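Local coordinates for spindle assembly checkpoint serine/threonine-protein kinase BUB1 (Saccharomyces cerevisiae, PDB 3ESL) that phosphorylates proteins on serine and threonine and signals in the mitotic spindle checkpoint, its conserved all-helical N-terminal domain being the part described here, at residues Glu61-Leu64 against Ile65-Asp69; Trp83-Tyr86 against Ile87-Leu91; Phe95-Ser98 against Glu99-Phe102; Phe102-Met105 against Phe106-Ile110; Glu119-Ser122 against Lys123-Asn127. All blocks are in the same frame, centred on the assembly; numbering follows the deposited sequence. Where two conformers were deposited one is given.

Contact 1 of 5, residues Glu61-Leu64 against Ile65-Asp69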
# COMPACT_ATOMS: atom_id res chain seq x y z
N GLU A 61 -0.38 4.02 -10.07
CA GLU A 61 -0.20 2.70 -10.68
C GLU A 61 1.14 2.63 -11.41
O GLU A 61 1.88 1.64 -11.28
CB GLU A 61 -1.36 2.37 -11.61
CG GLU A 61 -2.65 2.16 -10.86
CD GLU A 61 -3.79 1.75 -11.77
OE1 GLU A 61 -3.56 1.62 -13.00
OE2 GLU A 61 -4.90 1.54 -11.24
N ARG A 62 1.46 3.67 -12.18
CA ARG A 62 2.75 3.76 -12.87
C ARG A 62 3.91 3.66 -11.88
O ARG A 62 4.88 2.92 -12.11
CB ARG A 62 2.87 5.06 -13.67
CG ARG A 62 2.13 5.03 -15.00
CD ARG A 62 2.14 6.41 -15.64
NE ARG A 62 3.38 6.68 -16.37
CZ ARG A 62 3.61 7.80 -17.04
NH1 ARG A 62 2.70 8.75 -17.07
NH2 ARG A 62 4.76 7.98 -17.69
N CYS A 63 3.79 4.39 -10.77
CA CYS A 63 4.82 4.38 -9.73
C CYS A 63 5.03 2.95 -9.19
O CYS A 63 6.15 2.44 -9.14
CB CYS A 63 4.41 5.30 -8.59
SG CYS A 63 5.54 5.23 -7.19
N LEU A 64 3.93 2.32 -8.79
CA LEU A 64 4.02 0.98 -8.19
C LEU A 64 4.66 -0.02 -9.16
O LEU A 64 5.56 -0.78 -8.78
CB LEU A 64 2.65 0.50 -7.74
CG LEU A 64 2.02 1.35 -6.63
CD1 LEU A 64 0.63 0.81 -6.23
CD2 LEU A 64 2.95 1.45 -5.40
N ILE A 65 4.24 0.05 -10.41
CA ILE A 65 4.74 -0.85 -11.46
C ILE A 65 6.21 -0.60 -11.77
O ILE A 65 6.99 -1.54 -11.90
CB ILE A 65 3.86 -0.75 -12.74
CG1 ILE A 65 2.47 -1.34 -12.47
CG2 ILE A 65 4.53 -1.42 -13.96
CD1 ILE A 65 2.47 -2.81 -12.09
N TYR A 66 6.59 0.68 -11.87
CA TYR A 66 7.97 1.02 -12.20
C TYR A 66 8.96 0.62 -11.09
O TYR A 66 10.04 0.10 -11.37
CB TYR A 66 8.09 2.51 -12.48
CG TYR A 66 9.41 2.91 -13.10
CD1 TYR A 66 9.59 2.85 -14.48
CD2 TYR A 66 10.47 3.35 -12.31
CE1 TYR A 66 10.80 3.23 -15.05
CE2 TYR A 66 11.68 3.72 -12.87
CZ TYR A 66 11.83 3.66 -14.24
OH TYR A 66 13.04 4.04 -14.81
N ILE A 67 8.57 0.86 -9.85
CA ILE A 67 9.47 0.71 -8.72
C ILE A 67 9.47 -0.73 -8.15
O ILE A 67 10.46 -1.16 -7.55
CB ILE A 67 9.15 1.77 -7.62
CG1 ILE A 67 9.24 3.21 -8.18
CG2 ILE A 67 10.02 1.55 -6.36
CD1 ILE A 67 10.67 3.73 -8.47
N GLN A 68 8.40 -1.49 -8.39
CA GLN A 68 8.18 -2.79 -7.70
C GLN A 68 9.28 -3.84 -7.84
O GLN A 68 9.51 -4.63 -6.91
CB GLN A 68 6.84 -3.43 -8.09
CG GLN A 68 6.75 -3.87 -9.57
CD GLN A 68 5.50 -4.68 -9.89
OE1 GLN A 68 5.22 -4.97 -11.07
NE2 GLN A 68 4.75 -5.05 -8.87
N ASP A 69 9.94 -3.89 -8.99
CA ASP A 69 10.94 -4.94 -9.20
C ASP A 69 12.36 -4.50 -8.82
O ASP A 69 13.30 -5.30 -8.87
CB ASP A 69 10.87 -5.51 -10.63
CG ASP A 69 9.66 -6.43 -10.85
OD1 ASP A 69 9.32 -7.22 -9.94
OD2 ASP A 69 9.06 -6.37 -11.94
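Ile65 N donates to Glu61 O at 3.0 Å, and the next two residues repeat the i to i+4 pattern. Tyr66 N reaches Arg62 O at 2.8 Å and Ile67 N reaches Cys63 O at 3.0 Å. The fourth bond, Gln68 N to Leu64 O, is weak, with an N-H...O angle of 129°. These bonds belong to the last turns of helix 49-67.

The side chains meet the preceding turn mostly through its carbonyls. Ile65 CG1 lies beside the backbone N of its own residue and passes Glu61 O at 3.3 Å. Gln68 CG sits between its backbone N and carbonyl carbon (chi1 66°), which brings CG to 3.4 Å from Leu64 O. Packing between side chains is slight: Cys63 SG approaches Ile67 CG1 at 4.3 Å. Both of these residues face neighbouring helices, Cys63 touching Leu30 and Phe33 and Ile67 touching Pro29 and Phe79.

The charged ends find their partners outside the turn. Glu61 OE2 is hydrogen-bonded to Tyr86 OH, Arg62 NH1 forms a salt bridge with Glu16, and Asp69 OD1 forms one with Lys108. The main chain therefore supplies the polar bonding within the turn, while the polar side chains tie it to other parts of this TPR-like helical domain.

Contact 2 of 5, residues Trp83-Tyr86 against Ile87-Leu91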
# COMPACT_ATOMS: atom_id res chain seq x y z
N TRP A 83 1.71 2.20 -1.68
CA TRP A 83 0.85 1.01 -1.72
C TRP A 83 -0.36 1.20 -0.82
O TRP A 83 -1.49 0.95 -1.24
CB TRP A 83 1.58 -0.26 -1.29
CG TRP A 83 2.57 -0.74 -2.31
CD1 TRP A 83 3.88 -0.44 -2.37
CD2 TRP A 83 2.30 -1.63 -3.41
NE1 TRP A 83 4.47 -1.08 -3.43
CE2 TRP A 83 3.53 -1.82 -4.09
CE3 TRP A 83 1.15 -2.28 -3.88
CZ2 TRP A 83 3.64 -2.62 -5.23
CZ3 TRP A 83 1.26 -3.10 -5.02
CH2 TRP A 83 2.50 -3.25 -5.67
N ILE A 84 -0.14 1.63 0.42
CA ILE A 84 -1.24 1.76 1.37
C ILE A 84 -2.20 2.90 0.99
O ILE A 84 -3.42 2.77 1.16
CB ILE A 84 -0.74 1.83 2.84
CG1 ILE A 84 0.04 0.55 3.17
CG2 ILE A 84 -1.90 2.02 3.83
CD1 ILE A 84 0.85 0.62 4.43
N TRP A 85 -1.67 4.00 0.45
CA TRP A 85 -2.53 5.08 -0.07
C TRP A 85 -3.38 4.57 -1.22
O TRP A 85 -4.56 4.87 -1.30
CB TRP A 85 -1.71 6.30 -0.49
CG TRP A 85 -1.50 7.26 0.67
CD1 TRP A 85 -0.35 7.46 1.37
CD2 TRP A 85 -2.49 8.13 1.25
NE1 TRP A 85 -0.55 8.41 2.35
CE2 TRP A 85 -1.85 8.84 2.30
CE3 TRP A 85 -3.84 8.38 0.98
CZ2 TRP A 85 -2.53 9.78 3.08
CZ3 TRP A 85 -4.51 9.33 1.76
CH2 TRP A 85 -3.85 10.02 2.80
N TYR A 86 -2.76 3.77 -2.08
CA TYR A 86 -3.50 3.21 -3.21
C TYR A 86 -4.68 2.35 -2.75
O TYR A 86 -5.80 2.52 -3.23
CB TYR A 86 -2.61 2.41 -4.17
CG TYR A 86 -3.36 2.02 -5.43
CD1 TYR A 86 -3.38 2.87 -6.53
CD2 TYR A 86 -4.12 0.86 -5.48
CE1 TYR A 86 -4.11 2.56 -7.67
CE2 TYR A 86 -4.86 0.53 -6.62
CZ TYR A 86 -4.83 1.37 -7.70
OH TYR A 86 -5.55 1.04 -8.81
N ILE A 87 -4.40 1.42 -1.85
CA ILE A 87 -5.43 0.54 -1.32
C ILE A 87 -6.56 1.37 -0.69
O ILE A 87 -7.73 1.12 -0.97
CB ILE A 87 -4.83 -0.45 -0.31
CG1 ILE A 87 -3.85 -1.41 -1.01
CG2 ILE A 87 -5.92 -1.25 0.43
CD1 ILE A 87 -2.87 -2.09 -0.04
N ASN A 88 -6.19 2.36 0.12
CA ASN A 88 -7.19 3.16 0.85
C ASN A 88 -8.04 4.06 -0.05
O ASN A 88 -9.24 4.23 0.18
CB ASN A 88 -6.50 4.03 1.92
CG ASN A 88 -5.90 3.22 3.06
OD1 ASN A 88 -6.26 2.07 3.30
ND2 ASN A 88 -4.97 3.84 3.78
N LEU A 89 -7.41 4.66 -1.06
CA LEU A 89 -8.10 5.58 -1.97
C LEU A 89 -8.96 4.86 -3.00
O LEU A 89 -10.06 5.32 -3.33
CB LEU A 89 -7.10 6.47 -2.69
CG LEU A 89 -6.37 7.51 -1.84
CD1 LEU A 89 -5.31 8.15 -2.71
CD2 LEU A 89 -7.35 8.57 -1.30
N PHE A 90 -8.45 3.74 -3.52
CA PHE A 90 -9.03 3.14 -4.72
C PHE A 90 -9.64 1.74 -4.56
O PHE A 90 -10.47 1.34 -5.37
CB PHE A 90 -8.01 3.18 -5.87
CG PHE A 90 -7.58 4.57 -6.24
CD1 PHE A 90 -8.49 5.47 -6.79
CD2 PHE A 90 -6.28 4.99 -6.01
CE1 PHE A 90 -8.11 6.76 -7.12
CE2 PHE A 90 -5.89 6.28 -6.35
CZ PHE A 90 -6.80 7.17 -6.90
N LEU A 91 -9.26 1.03 -3.50
CA LEU A 91 -9.74 -0.33 -3.29
C LEU A 91 -10.60 -0.51 -2.03
O LEU A 91 -10.90 -1.64 -1.64
CB LEU A 91 -8.55 -1.31 -3.28
CG LEU A 91 -7.63 -1.30 -4.50
CD1 LEU A 91 -6.49 -2.32 -4.34
CD2 LEU A 91 -8.42 -1.55 -5.77
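Ile87 N donates to Trp83 O at 3.0 Å, the first of four consecutive i to i+4 bonds in the last turns of helix 77-90. The series ends with Phe90 N to Tyr86 O at 2.9 Å. Leu91 is the first residue to leave helical angles.

Tyr86 carries most of the side-chain contact. Its CG stands opposite the backbone N (chi1 -172°), which swings the ring along the helix toward Phe90 and Leu91. Phe90 CB lies over one face of the ring in a CH-pi contact, 4.2 Å from the ring centroid and 16° off the normal. The Phe90 ring is turned obliquely to it, the planes 46° apart, and Phe90 CD2 comes within 3.6 Å of Tyr86 CD1. Leu91 CG approaches Tyr86 CE2 at 3.9 Å. The hydroxyl, already paired with Glu61, also bonds Arg57. With an alanine at Tyr86, Phe90 CB would probably lose the ring face it packs on, and Glu61 would be left without this hydroxyl partner.

On another side of the helix, Leu89 CG meets the Trp85 ring in its plane, at the CE3 edge, 3.9 Å away. Ile84 and Asn88 run side by side, with Ile84 CG2 3.6 Å from Asn88 ND2.

Helix 77-90 is flanked by other helices of the domain. Trp83 and Tyr86 touch helix 49-67, Ile87 and Leu91 touch helix 95-108, and Ile84 meets helix 115-127. From helix 193-200, Phe194 stacks on the Tyr86 ring.

Contact 3 of 5, residues Phe95-Ser98 against Glu99-Phe102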
# COMPACT_ATOMS: atom_id res chain seq x y z
N PHE A 95 -12.75 -5.80 -0.59
CA PHE A 95 -11.89 -6.54 0.33
C PHE A 95 -10.92 -7.47 -0.41
O PHE A 95 -9.74 -7.52 -0.09
CB PHE A 95 -12.68 -7.38 1.35
CG PHE A 95 -11.82 -8.35 2.11
CD1 PHE A 95 -11.07 -7.92 3.20
CD2 PHE A 95 -11.71 -9.68 1.70
CE1 PHE A 95 -10.25 -8.81 3.90
CE2 PHE A 95 -10.90 -10.57 2.39
CZ PHE A 95 -10.16 -10.14 3.49
N HIS A 96 -11.43 -8.21 -1.39
CA HIS A 96 -10.59 -9.20 -2.05
C HIS A 96 -9.42 -8.59 -2.80
O HIS A 96 -8.31 -9.10 -2.73
CB HIS A 96 -11.41 -10.14 -2.94
CG HIS A 96 -12.19 -11.13 -2.15
ND1 HIS A 96 -11.60 -12.15 -1.44
CD2 HIS A 96 -13.53 -11.25 -1.93
CE1 HIS A 96 -12.53 -12.87 -0.83
NE2 HIS A 96 -13.71 -12.34 -1.11
N GLU A 97 -9.67 -7.49 -3.49
CA GLU A 97 -8.59 -6.80 -4.19
C GLU A 97 -7.64 -6.13 -3.21
O GLU A 97 -6.43 -6.14 -3.42
CB GLU A 97 -9.13 -5.81 -5.22
CG GLU A 97 -9.68 -6.54 -6.45
CD GLU A 97 -8.64 -7.45 -7.09
OE1 GLU A 97 -7.58 -6.94 -7.49
OE2 GLU A 97 -8.87 -8.69 -7.18
N SER A 98 -8.18 -5.57 -2.12
CA SER A 98 -7.32 -5.04 -1.04
C SER A 98 -6.41 -6.13 -0.46
O SER A 98 -5.19 -5.95 -0.38
CB SER A 98 -8.14 -4.38 0.09
OG SER A 98 -8.76 -3.19 -0.37
N GLU A 99 -7.01 -7.24 -0.05
CA GLU A 99 -6.24 -8.34 0.53
C GLU A 99 -5.24 -8.89 -0.49
O GLU A 99 -4.09 -9.19 -0.15
CB GLU A 99 -7.15 -9.46 1.04
CG GLU A 99 -6.36 -10.51 1.79
CD GLU A 99 -7.17 -11.71 2.22
OE1 GLU A 99 -7.92 -12.27 1.39
OE2 GLU A 99 -7.03 -12.10 3.40
N ASN A 100 -5.66 -9.01 -1.75
CA ASN A 100 -4.77 -9.52 -2.79
C ASN A 100 -3.56 -8.61 -3.01
O ASN A 100 -2.47 -9.08 -3.33
CB ASN A 100 -5.51 -9.73 -4.10
CG ASN A 100 -6.41 -10.95 -4.06
OD1 ASN A 100 -6.35 -11.75 -3.12
ND2 ASN A 100 -7.26 -11.09 -5.07
N THR A 101 -3.77 -7.31 -2.85
CA THR A 101 -2.67 -6.35 -2.94
C THR A 101 -1.68 -6.59 -1.79
O THR A 101 -0.48 -6.70 -2.04
CB THR A 101 -3.17 -4.89 -3.00
OG1 THR A 101 -4.10 -4.76 -4.08
CG2 THR A 101 -2.00 -3.92 -3.24
N PHE A 102 -2.18 -6.72 -0.55
CA PHE A 102 -1.27 -7.01 0.56
C PHE A 102 -0.53 -8.33 0.37
O PHE A 102 0.66 -8.44 0.67
CB PHE A 102 -2.02 -7.04 1.89
CG PHE A 102 -2.32 -5.68 2.47
CD1 PHE A 102 -1.30 -4.90 3.01
CD2 PHE A 102 -3.63 -5.21 2.53
CE1 PHE A 102 -1.58 -3.64 3.58
CE2 PHE A 102 -3.94 -3.97 3.09
CZ PHE A 102 -2.90 -3.18 3.62
O HOH W 1 -8.51 -12.23 -1.27
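The first turns of helix 95-108 bring Phe95 against Glu99, one turn apart. Glu99 N donates to Phe95 O at 2.7 Å, and the bond is nearly straight at 173°. Glu99 CB lies over one face of the Phe95 ring in a CH-pi contact, 4.2 Å from the centroid. The extended Glu99 chain then carries its carboxylate past the ring rim, with CD 3.6 Å from Phe95 CZ. Carboxylate and ring planes are 53° apart.

Water 1 lies among three side chains, within hydrogen-bonding distance of Glu99 OE1 (2.7 Å), Asn100 OD1 (2.9 Å) and His96 ND1, in the plane of the histidine ring. It has more acceptors around it than protons to give, so these bonds are probably not all made at once.

Glu97 O accepts two bonds from one residue, Thr101 N at 3.0 Å and Thr101 OG1 at 2.8 Å. They arrive from opposite faces of the carbonyl plane. OG1 can fold back in this way because it lies anti to its own carbonyl carbon (chi1 -55°).

Glu99 OE2 also forms a salt bridge with Arg185. Replacing Glu99 by a leucine would probably leave Arg185 without this charged mate and take one acceptor from water 1. The Thr101 hydroxyl has its proton bound within the helix, and the Glu99 carboxylate, shared between water and arginine, probably stays charged.

Contact 4 of 5, residues Phe102-Met105 against Phe106-Ile110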
# COMPACT_ATOMS: atom_id res chain seq x y z
N PHE A 102 -2.18 -6.72 -0.55
CA PHE A 102 -1.27 -7.01 0.56
C PHE A 102 -0.53 -8.33 0.37
O PHE A 102 0.66 -8.44 0.67
CB PHE A 102 -2.02 -7.04 1.89
CG PHE A 102 -2.32 -5.68 2.47
CD1 PHE A 102 -1.30 -4.90 3.01
CD2 PHE A 102 -3.63 -5.21 2.53
CE1 PHE A 102 -1.58 -3.64 3.58
CE2 PHE A 102 -3.94 -3.97 3.09
CZ PHE A 102 -2.90 -3.18 3.62
N LYS A 103 -1.24 -9.35 -0.12
CA LYS A 103 -0.65 -10.65 -0.40
C LYS A 103 0.45 -10.62 -1.47
O LYS A 103 1.47 -11.31 -1.36
CB LYS A 103 -1.75 -11.65 -0.80
CG LYS A 103 -2.63 -12.04 0.36
CD LYS A 103 -3.86 -12.79 -0.11
CE LYS A 103 -3.46 -14.03 -0.89
NZ LYS A 103 -4.53 -15.09 -0.86
N TYR A 104 0.23 -9.81 -2.50
CA TYR A 104 1.20 -9.62 -3.58
C TYR A 104 2.47 -8.95 -3.05
O TYR A 104 3.59 -9.40 -3.31
CB TYR A 104 0.55 -8.77 -4.66
CG TYR A 104 1.42 -8.41 -5.83
CD1 TYR A 104 1.58 -9.29 -6.91
CD2 TYR A 104 2.06 -7.17 -5.89
CE1 TYR A 104 2.36 -8.94 -8.01
CE2 TYR A 104 2.84 -6.81 -6.99
CZ TYR A 104 2.98 -7.71 -8.04
OH TYR A 104 3.75 -7.37 -9.13
N MET A 105 2.28 -7.86 -2.31
CA MET A 105 3.38 -7.23 -1.59
C MET A 105 4.16 -8.23 -0.71
O MET A 105 5.38 -8.29 -0.75
CB MET A 105 2.83 -6.09 -0.73
CG MET A 105 2.21 -4.95 -1.54
SD MET A 105 1.17 -3.93 -0.46
CE MET A 105 2.43 -3.12 0.51
N PHE A 106 3.43 -9.02 0.08
CA PHE A 106 4.05 -10.00 0.98
C PHE A 106 4.94 -10.97 0.17
O PHE A 106 6.09 -11.22 0.52
CB PHE A 106 2.99 -10.76 1.77
CG PHE A 106 3.56 -11.64 2.85
CD1 PHE A 106 3.90 -11.12 4.10
CD2 PHE A 106 3.76 -13.00 2.62
CE1 PHE A 106 4.44 -11.93 5.10
CE2 PHE A 106 4.29 -13.83 3.62
CZ PHE A 106 4.63 -13.29 4.86
N ASN A 107 4.38 -11.48 -0.93
CA ASN A 107 5.10 -12.40 -1.82
C ASN A 107 6.38 -11.81 -2.41
O ASN A 107 7.37 -12.52 -2.60
CB ASN A 107 4.18 -12.84 -2.95
CG ASN A 107 4.82 -13.91 -3.85
OD1 ASN A 107 5.12 -13.66 -5.02
ND2 ASN A 107 5.04 -15.08 -3.30
N LYS A 108 6.35 -10.51 -2.70
CA LYS A 108 7.51 -9.81 -3.26
C LYS A 108 8.47 -9.25 -2.21
O LYS A 108 9.51 -8.68 -2.55
CB LYS A 108 7.05 -8.70 -4.20
CG LYS A 108 6.40 -9.21 -5.49
CD LYS A 108 6.16 -8.09 -6.49
CE LYS A 108 7.37 -7.80 -7.36
NZ LYS A 108 7.52 -8.77 -8.48
N GLY A 109 8.13 -9.40 -0.93
CA GLY A 109 8.92 -8.84 0.16
C GLY A 109 8.84 -7.32 0.26
O GLY A 109 9.73 -6.68 0.85
N ILE A 110 7.78 -6.75 -0.29
CA ILE A 110 7.54 -5.31 -0.17
C ILE A 110 6.91 -4.98 1.18
O ILE A 110 5.78 -5.37 1.46
CB ILE A 110 6.70 -4.76 -1.36
CG1 ILE A 110 7.47 -4.96 -2.68
CG2 ILE A 110 6.36 -3.26 -1.18
CD1 ILE A 110 6.59 -4.85 -3.91
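The Tyr104 ring runs alongside the aliphatic chain of Lys108, one turn on. Lys108 CD comes within 3.6 Å of Tyr104 CZ, and it approaches the ring obliquely. A bend at chi3 (86°) of Lys108 leads its chain along the phenol end, with CE 4.1 Å from Tyr104 OH. NZ continues to Asp69. The Phe102 ring points away from this turn and stacks on Phe121.

Helix 95-108 closes here in a Schellman motif. Gly109 takes a positive phi of 71°, a backbone angle that glycine adopts more easily than other residues. Ile110 N turns back to Met105 O at 2.9 Å, and Gly109 N donates to Phe106 O at 3.1 Å. Met105 O also receives a weak bond from Lys108 N. The reversal sets Ile110 against Met105, CB to CB at 4.1 Å.

Met105 and Ile110 both touch Trp83 of helix 77-90. On helix 115-127, Phe117 meets Met105 and Phe106. Tyr104 lies against Tyr188, Ala191 and Pro192 of a loop, so the end of the helix is packed between two helices and that loop.

Contact 5 of 5, residues Glu119-Ser122 against Lys123-Asn127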
# COMPACT_ATOMS: atom_id res chain seq x y z
N GLU A 119 0.67 -3.60 10.51
CA GLU A 119 -0.42 -2.82 11.14
C GLU A 119 -1.62 -2.62 10.21
O GLU A 119 -2.78 -2.85 10.58
CB GLU A 119 0.09 -1.47 11.65
CG GLU A 119 1.07 -1.63 12.82
CD GLU A 119 1.79 -0.33 13.18
OE1 GLU A 119 2.04 0.50 12.28
OE2 GLU A 119 2.12 -0.15 14.38
N GLU A 120 -1.33 -2.19 8.98
CA GLU A 120 -2.37 -1.93 7.99
C GLU A 120 -3.05 -3.21 7.49
O GLU A 120 -4.28 -3.24 7.35
CB GLU A 120 -1.81 -1.10 6.83
CG GLU A 120 -1.39 0.32 7.26
CD GLU A 120 -2.57 1.21 7.65
OE1 GLU A 120 -3.68 1.05 7.10
OE2 GLU A 120 -2.38 2.08 8.53
N PHE A 121 -2.26 -4.25 7.23
CA PHE A 121 -2.78 -5.52 6.76
C PHE A 121 -3.67 -6.11 7.87
O PHE A 121 -4.80 -6.56 7.62
CB PHE A 121 -1.61 -6.44 6.40
CG PHE A 121 -1.99 -7.67 5.57
CD1 PHE A 121 -3.32 -7.97 5.27
CD2 PHE A 121 -0.99 -8.53 5.14
CE1 PHE A 121 -3.64 -9.11 4.52
CE2 PHE A 121 -1.31 -9.68 4.41
CZ PHE A 121 -2.63 -9.97 4.10
N SER A 122 -3.18 -6.06 9.10
CA SER A 122 -3.98 -6.53 10.25
C SER A 122 -5.30 -5.77 10.36
O SER A 122 -6.35 -6.38 10.62
CB SER A 122 -3.18 -6.43 11.56
OG SER A 122 -4.00 -6.80 12.66
N LYS A 123 -5.25 -4.44 10.19
CA LYS A 123 -6.45 -3.61 10.23
C LYS A 123 -7.46 -4.06 9.18
O LYS A 123 -8.66 -4.16 9.46
CB LYS A 123 -6.11 -2.12 10.06
CG LYS A 123 -7.31 -1.18 10.18
CD LYS A 123 -6.93 0.29 9.93
CE LYS A 123 -6.79 0.61 8.43
NZ LYS A 123 -8.11 0.63 7.71
N LEU A 124 -6.98 -4.37 7.97
CA LEU A 124 -7.89 -4.86 6.92
C LEU A 124 -8.60 -6.14 7.37
O LEU A 124 -9.83 -6.25 7.24
CB LEU A 124 -7.12 -5.09 5.60
CG LEU A 124 -7.98 -5.60 4.43
CD1 LEU A 124 -8.78 -4.49 3.81
CD2 LEU A 124 -7.11 -6.29 3.38
N LEU A 125 -7.83 -7.09 7.89
CA LEU A 125 -8.39 -8.37 8.33
C LEU A 125 -9.32 -8.15 9.51
O LEU A 125 -10.37 -8.78 9.59
CB LEU A 125 -7.29 -9.35 8.70
CG LEU A 125 -6.36 -9.81 7.58
CD1 LEU A 125 -5.39 -10.87 8.09
CD2 LEU A 125 -7.17 -10.33 6.38
N GLU A 126 -8.92 -7.26 10.42
CA GLU A 126 -9.77 -6.94 11.59
C GLU A 126 -11.15 -6.42 11.17
O GLU A 126 -12.18 -6.93 11.65
CB GLU A 126 -9.06 -5.94 12.52
CG GLU A 126 -10.01 -5.34 13.58
CD GLU A 126 -9.33 -4.37 14.54
OE1 GLU A 126 -8.18 -3.94 14.29
OE2 GLU A 126 -9.98 -4.04 15.55
N ASN A 127 -11.16 -5.43 10.30
CA ASN A 127 -12.41 -4.85 9.77
C ASN A 127 -13.26 -5.89 9.03
O ASN A 127 -14.49 -5.82 9.07
CB ASN A 127 -12.13 -3.64 8.89
CG ASN A 127 -11.55 -2.46 9.66
OD1 ASN A 127 -11.77 -2.32 10.87
ND2 ASN A 127 -10.83 -1.60 8.97
O HOH W 2 -5.52 -4.65 13.79
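Glu120 and Lys123 are brought alongside each other by bent chains. Glu120 turns at chi2 (-68°), and Lys123 turns at chi3 (79°), which sets the aliphatic Lys123 CE 3.4 Å from Glu120 OE1. The ammonium nitrogen stays farther off, with Lys123 NZ 4.5 Å from Glu120 OE1, too long for a salt bridge. The two chains point the same way.

Ser122 OG stands opposite its backbone N (chi1 176°), and the Glu126 chain is extended. Water 2 joins them, donating to Ser122 OG at 2.9 Å and to Glu126 OE1 at 2.8 Å. Ser122 OG is also hydrogen-bonded to Ala134 O, and Glu126 OE2 forms a salt bridge with Arg162.

On the buried side, Phe121 and Leu125 are in apolar contact, crossing at a slant. Leu125 CG lies 4.2 Å from Phe121 CE1 and approaches the ring obliquely. Both residues touch Leu137 of helix 131-143.

Regular i to i+4 bonds run through this last part of helix 115-127. Glu126 N to Ser122 O is short at 2.7 Å, and Leu125 N to Phe121 O measures 3.1 Å.

The chemistry divides by side of the helix. Phe121, Leu124 and Leu125 give apolar surface to neighbouring helices. Glu119 bonds Ser155 and Arg151, so with Glu126 it reaches helix 149-165. The Glu120 and Lys123 charges probably attract each other only mildly at their distance.

How the contacts relate
All five are local contacts within one helix or at its end, in the helices from 49-67 to 115-127. Contact 2 is the most central, its centre about 6 Å from that of the chain, though Trp85, Asn88 and Leu89 are exposed; it touches each of the others. Contacts 1 and 5 lie farthest out, their centres about 12 Å from the chain's and on opposite sides. Contacts 3 and 4 share helix 95-108 and Phe102, whose ring stacks on Phe121 of contact 5. Lys108 and Asp69 tie contact 4 to contact 1. Aromatic packing dominates contact 2, waters bridge side chains in contacts 3 and 5, and a Schellman motif closes the helix in contact 4.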